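Local coordinates for protein putative mannose-6-phosphate isomerase YvyI (Bacillus subtilis, PDB 1QWR) that probably interconverts mannose 6-phosphate and fructose 6-phosphate as a zinc-dependent type I phosphomannose isomerase built on cupin domains, at residues A[5-17]-A[48-60]. Sequence-based numbering, arbitrary orientation.
Sequences TQSPIFLTPVFKE and PKGPSTVANGPYK
Asn56 lies against the backbone of 8-10, where its ND2 donates a nearly straight hydrogen bond to Pro8 O (3.2 Å). Its OD1 accepts one from Phe10 N (2.7 Å). A side-chain amide suits this place because it offers the donor and acceptor of a peptide unit. The chi1 of 67° turns the amide toward that backbone, which lets OD1 also meet the edge of the Phe10 ring, in its plane. Replacing this side chain by the bare methyl of an alanine would probably leave Phe10 N and Pro8 O without their mates and a gap beside the phenylalanine.

Leu11 and Val54 form an antiparallel non-hydrogen-bonded pair with diverging side chains, flanked by the hydrogen bonds Ala55 N to Phe10 O (2.8 Å) and Thr12 N to Thr53 O (2.9 Å). Ala55, merely a methyl bump, fits between Phe10 CB and Thr12 OG1, while a water links Thr12 O to Thr53 OG1. Ile9 CG2 still reaches both methyls of Val54, and small Ser52 lets Leu11 CB come close. Thr5 CG2 meets Tyr59 CE2 obliquely at 3.6 Å.

Farther along, branched Val14 pushes CG2 against Pro51 O (3.4 Å). Gly50 suits the tight spot beside it, since a CB there would press on Val14 CG1 and Lys16 NZ. Lys16, long and flexible, bends at chi2 to hydrogen-bond Lys49 O through NZ (2.8 Å) while making a cation-pi contact with Trp42.

Strand 53-54 pairs beside the middle of 9-17; strand 38-44 bonds Val14 and Lys16, strand 296-299 bonds Ile9 and Leu11, and Ile9 and Val54 both pack on Leu67 of helix 64-70.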
loop_
_atom_site.group_PDB
_atom_site.type_symbol
_atom_site.label_atom_id
_atom_site.label_comp_id
_atom_site.label_asym_id
_atom_site.label_seq_id
_atom_site.Cartn_x
_atom_site.Cartn_y
_atom_site.Cartn_z
ATOM N N THR A 5 19.330 -15.472 -0.218
ATOM C CA THR A 5 19.315 -15.733 1.251
ATOM C C THR A 5 18.182 -16.668 1.651
ATOM O O THR A 5 17.248 -16.903 0.882
ATOM C CB THR A 5 19.202 -14.431 2.061
ATOM O OG1 THR A 5 18.245 -13.559 1.446
ATOM C CG2 THR A 5 20.568 -13.744 2.162
ATOM N N GLN A 6 18.265 -17.178 2.873
ATOM C CA GLN A 6 17.304 -18.155 3.353
ATOM C C GLN A 6 16.702 -17.862 4.717
ATOM O O GLN A 6 16.494 -18.782 5.514
ATOM C CB GLN A 6 17.978 -19.529 3.396
ATOM C CG GLN A 6 18.507 -19.993 2.058
ATOM C CD GLN A 6 19.170 -21.360 2.133
ATOM O OE1 GLN A 6 19.497 -21.962 1.107
ATOM N NE2 GLN A 6 19.376 -21.854 3.350
ATOM N N SER A 7 16.432 -16.596 5.007
ATOM C CA SER A 7 15.831 -16.255 6.287
ATOM C C SER A 7 15.019 -14.978 6.112
ATOM O O SER A 7 15.328 -14.139 5.239
ATOM C CB SER A 7 16.904 -16.084 7.364
ATOM O OG SER A 7 17.776 -15.032 7.030
ATOM N N PRO A 8 13.970 -14.815 6.930
ATOM C CA PRO A 8 13.097 -13.635 6.859
ATOM C C PRO A 8 13.876 -12.339 7.013
ATOM O O PRO A 8 14.824 -12.273 7.808
ATOM C CB PRO A 8 12.111 -13.864 8.008
ATOM C CG PRO A 8 12.033 -15.370 8.082
ATOM C CD PRO A 8 13.481 -15.774 7.937
ATOM N N ILE A 9 13.480 -11.307 6.265
ATOM C CA ILE A 9 14.168 -10.014 6.350
ATOM C C ILE A 9 13.161 -9.009 6.891
ATOM O O ILE A 9 12.259 -8.599 6.166
ATOM C CB ILE A 9 14.661 -9.568 4.949
ATOM C CG1 ILE A 9 15.609 -10.624 4.382
ATOM C CG2 ILE A 9 15.331 -8.177 5.020
ATOM C CD1 ILE A 9 15.836 -10.476 2.881
ATOM N N PHE A 10 13.307 -8.617 8.154
ATOM C CA PHE A 10 12.368 -7.676 8.754
ATOM C C PHE A 10 12.776 -6.255 8.431
ATOM O O PHE A 10 13.967 -5.955 8.292
ATOM C CB PHE A 10 12.297 -7.883 10.272
ATOM C CG PHE A 10 11.546 -9.124 10.674
ATOM C CD1 PHE A 10 10.201 -9.055 11.040
ATOM C CD2 PHE A 10 12.169 -10.367 10.635
ATOM C CE1 PHE A 10 9.481 -10.223 11.351
ATOM C CE2 PHE A 10 11.462 -11.545 10.946
ATOM C CZ PHE A 10 10.115 -11.467 11.302
ATOM N N LEU A 11 11.776 -5.389 8.306
ATOM C CA LEU A 11 11.988 -3.994 7.958
ATOM C C LEU A 11 11.525 -3.043 9.044
ATOM O O LEU A 11 10.472 -3.222 9.636
ATOM C CB LEU A 11 11.249 -3.665 6.650
ATOM C CG LEU A 11 11.782 -4.594 5.551
ATOM C CD1 LEU A 11 10.946 -4.517 4.310
ATOM C CD2 LEU A 11 13.242 -4.206 5.279
ATOM N N THR A 12 12.327 -2.019 9.287
ATOM C CA THR A 12 11.987 -1.015 10.287
ATOM C C THR A 12 11.159 0.041 9.595
ATOM O O THR A 12 11.574 0.590 8.579
ATOM C CB THR A 12 13.234 -0.346 10.841
ATOM O OG1 THR A 12 13.998 -1.319 11.554
ATOM C CG2 THR A 12 12.841 0.816 11.783
ATOM N N PRO A 13 9.983 0.356 10.146
ATOM C CA PRO A 13 9.093 1.362 9.557
ATOM C C PRO A 13 9.588 2.815 9.517
ATOM O O PRO A 13 10.331 3.274 10.389
ATOM C CB PRO A 13 7.811 1.211 10.374
ATOM C CG PRO A 13 8.283 0.716 11.705
ATOM C CD PRO A 13 9.400 -0.245 11.358
ATOM N N VAL A 14 9.136 3.518 8.487
ATOM C CA VAL A 14 9.430 4.925 8.241
ATOM C C VAL A 14 8.069 5.607 8.368
ATOM O O VAL A 14 7.062 5.011 7.984
ATOM C CB VAL A 14 9.937 5.117 6.797
ATOM C CG1 VAL A 14 10.068 6.595 6.463
ATOM C CG2 VAL A 14 11.276 4.411 6.638
ATOM N N PHE A 15 8.013 6.836 8.884
ATOM C CA PHE A 15 6.721 7.501 9.034
ATOM C C PHE A 15 6.625 8.851 8.340
ATOM O O PHE A 15 7.624 9.552 8.184
ATOM C CB PHE A 15 6.383 7.660 10.522
ATOM C CG PHE A 15 6.233 6.346 11.246
ATOM C CD1 PHE A 15 5.039 5.630 11.188
ATOM C CD2 PHE A 15 7.304 5.803 11.935
ATOM C CE1 PHE A 15 4.920 4.368 11.810
ATOM C CE2 PHE A 15 7.204 4.557 12.553
ATOM C CZ PHE A 15 6.008 3.835 12.490
ATOM N N LYS A 16 5.411 9.218 7.939
ATOM C CA LYS A 16 5.186 10.493 7.274
ATOM C C LYS A 16 4.020 11.251 7.891
ATOM O O LYS A 16 2.916 10.727 7.982
ATOM C CB LYS A 16 4.872 10.299 5.785
ATOM C CG LYS A 16 5.959 9.620 4.978
ATOM C CD LYS A 16 7.240 10.452 4.938
ATOM C CE LYS A 16 8.239 9.856 3.956
ATOM N NZ LYS A 16 9.583 10.487 4.100
ATOM N N GLU A 17 4.265 12.492 8.295
ATOM C CA GLU A 17 3.197 13.332 8.836
ATOM C C GLU A 17 2.247 13.759 7.713
ATOM O O GLU A 17 2.669 13.961 6.574
ATOM C CB GLU A 17 3.789 14.588 9.483
ATOM C CG GLU A 17 4.515 14.327 10.768
ATOM C CD GLU A 17 5.202 15.573 11.304
ATOM O OE1 GLU A 17 4.560 16.648 11.344
ATOM O OE2 GLU A 17 6.384 15.471 11.688
ATOM N N PRO A 48 13.258 6.343 -2.500
ATOM C CA PRO A 48 14.320 7.266 -2.065
ATOM C C PRO A 48 13.896 8.246 -0.969
ATOM O O PRO A 48 14.696 8.602 -0.101
ATOM C CB PRO A 48 14.715 7.983 -3.356
ATOM C CG PRO A 48 14.447 6.964 -4.428
ATOM C CD PRO A 48 13.110 6.350 -3.968
ATOM N N LYS A 49 12.639 8.677 -0.989
ATOM C CA LYS A 49 12.148 9.620 0.024
ATOM C C LYS A 49 11.918 9.024 1.420
ATOM O O LYS A 49 11.625 9.743 2.371
ATOM C CB LYS A 49 10.859 10.278 -0.465
ATOM C CG LYS A 49 11.060 11.236 -1.638
ATOM C CD LYS A 49 9.739 11.910 -1.984
ATOM C CE LYS A 49 9.862 12.845 -3.197
ATOM N NZ LYS A 49 8.539 13.413 -3.617
ATOM N N GLY A 50 12.042 7.708 1.550
ATOM C CA GLY A 50 11.862 7.100 2.850
ATOM C C GLY A 50 12.038 5.599 2.769
ATOM O O GLY A 50 11.066 4.875 2.940
ATOM N N PRO A 51 13.260 5.098 2.502
ATOM C CA PRO A 51 13.445 3.642 2.408
ATOM C C PRO A 51 13.503 2.914 3.751
ATOM O O PRO A 51 13.989 3.459 4.763
ATOM C CB PRO A 51 14.742 3.506 1.617
ATOM C CG PRO A 51 15.558 4.704 2.127
ATOM C CD PRO A 51 14.514 5.827 2.192
ATOM N N SER A 52 12.986 1.685 3.757
ATOM C CA SER A 52 13.006 0.848 4.943
ATOM C C SER A 52 14.432 0.399 5.185
ATOM O O SER A 52 15.204 0.251 4.256
ATOM C CB SER A 52 12.159 -0.412 4.733
ATOM O OG SER A 52 10.832 -0.098 4.356
ATOM N N THR A 53 14.777 0.151 6.440
ATOM C CA THR A 53 16.107 -0.345 6.755
ATOM C C THR A 53 15.909 -1.740 7.327
ATOM O O THR A 53 14.923 -1.989 8.013
ATOM C CB THR A 53 16.812 0.542 7.806
ATOM O OG1 THR A 53 15.946 0.729 8.931
ATOM C CG2 THR A 53 17.146 1.893 7.222
ATOM N N VAL A 54 16.824 -2.658 7.012
ATOM C CA VAL A 54 16.749 -4.027 7.513
ATOM C C VAL A 54 16.913 -4.025 9.024
ATOM O O VAL A 54 17.867 -3.449 9.574
ATOM C CB VAL A 54 17.826 -4.893 6.875
ATOM C CG1 VAL A 54 17.768 -6.299 7.445
ATOM C CG2 VAL A 54 17.637 -4.902 5.370
ATOM N N ALA A 55 15.977 -4.682 9.689
ATOM C CA ALA A 55 15.931 -4.721 11.134
ATOM C C ALA A 55 16.664 -5.874 11.790
ATOM O O ALA A 55 16.910 -5.834 13.002
ATOM C CB ALA A 55 14.455 -4.719 11.592
ATOM N N ASN A 56 17.038 -6.886 11.012
ATOM C CA ASN A 56 17.683 -8.074 11.593
ATOM C C ASN A 56 18.651 -8.766 10.661
ATOM O O ASN A 56 18.695 -8.484 9.465
ATOM C CB ASN A 56 16.636 -9.130 11.926
ATOM C CG ASN A 56 15.987 -9.701 10.658
ATOM O OD1 ASN A 56 15.373 -8.961 9.891
ATOM N ND2 ASN A 56 16.148 -11.005 10.422
ATOM N N GLY A 57 19.384 -9.726 11.223
ATOM C CA GLY A 57 20.318 -10.513 10.438
ATOM C C GLY A 57 21.559 -9.790 9.962
ATOM O O GLY A 57 21.823 -8.660 10.371
ATOM N N PRO A 58 22.333 -10.429 9.073
ATOM C CA PRO A 58 23.577 -9.931 8.481
ATOM C C PRO A 58 23.423 -8.608 7.739
ATOM O O PRO A 58 24.364 -7.813 7.680
ATOM C CB PRO A 58 23.997 -11.065 7.544
ATOM C CG PRO A 58 23.360 -12.273 8.149
ATOM C CD PRO A 58 21.994 -11.744 8.508
ATOM N N TYR A 59 22.240 -8.362 7.181
ATOM C CA TYR A 59 22.011 -7.121 6.451
ATOM C C TYR A 59 21.443 -6.008 7.313
ATOM O O TYR A 59 21.072 -4.950 6.798
ATOM C CB TYR A 59 21.083 -7.371 5.258
ATOM C CG TYR A 59 21.646 -8.366 4.274
ATOM C CD1 TYR A 59 22.981 -8.298 3.883
ATOM C CD2 TYR A 59 20.845 -9.367 3.723
ATOM C CE1 TYR A 59 23.512 -9.206 2.962
ATOM C CE2 TYR A 59 21.366 -10.277 2.800
ATOM C CZ TYR A 59 22.701 -10.190 2.424
ATOM O OH TYR A 59 23.236 -11.080 1.508
ATOM N N LYS A 60 21.380 -6.232 8.622
ATOM C CA LYS A 60 20.847 -5.220 9.523
ATOM C C LYS A 60 21.488 -3.860 9.251
ATOM O O LYS A 60 22.706 -3.757 9.151
ATOM C CB LYS A 60 21.080 -5.614 10.988
ATOM C CG LYS A 60 20.450 -4.631 11.966
ATOM C CD LYS A 60 20.486 -5.126 13.411
ATOM C CE LYS A 60 19.629 -4.217 14.294
ATOM N NZ LYS A 60 19.317 -4.852 15.621
HETATM O O HOH W 1 13.765 2.172 8.342
#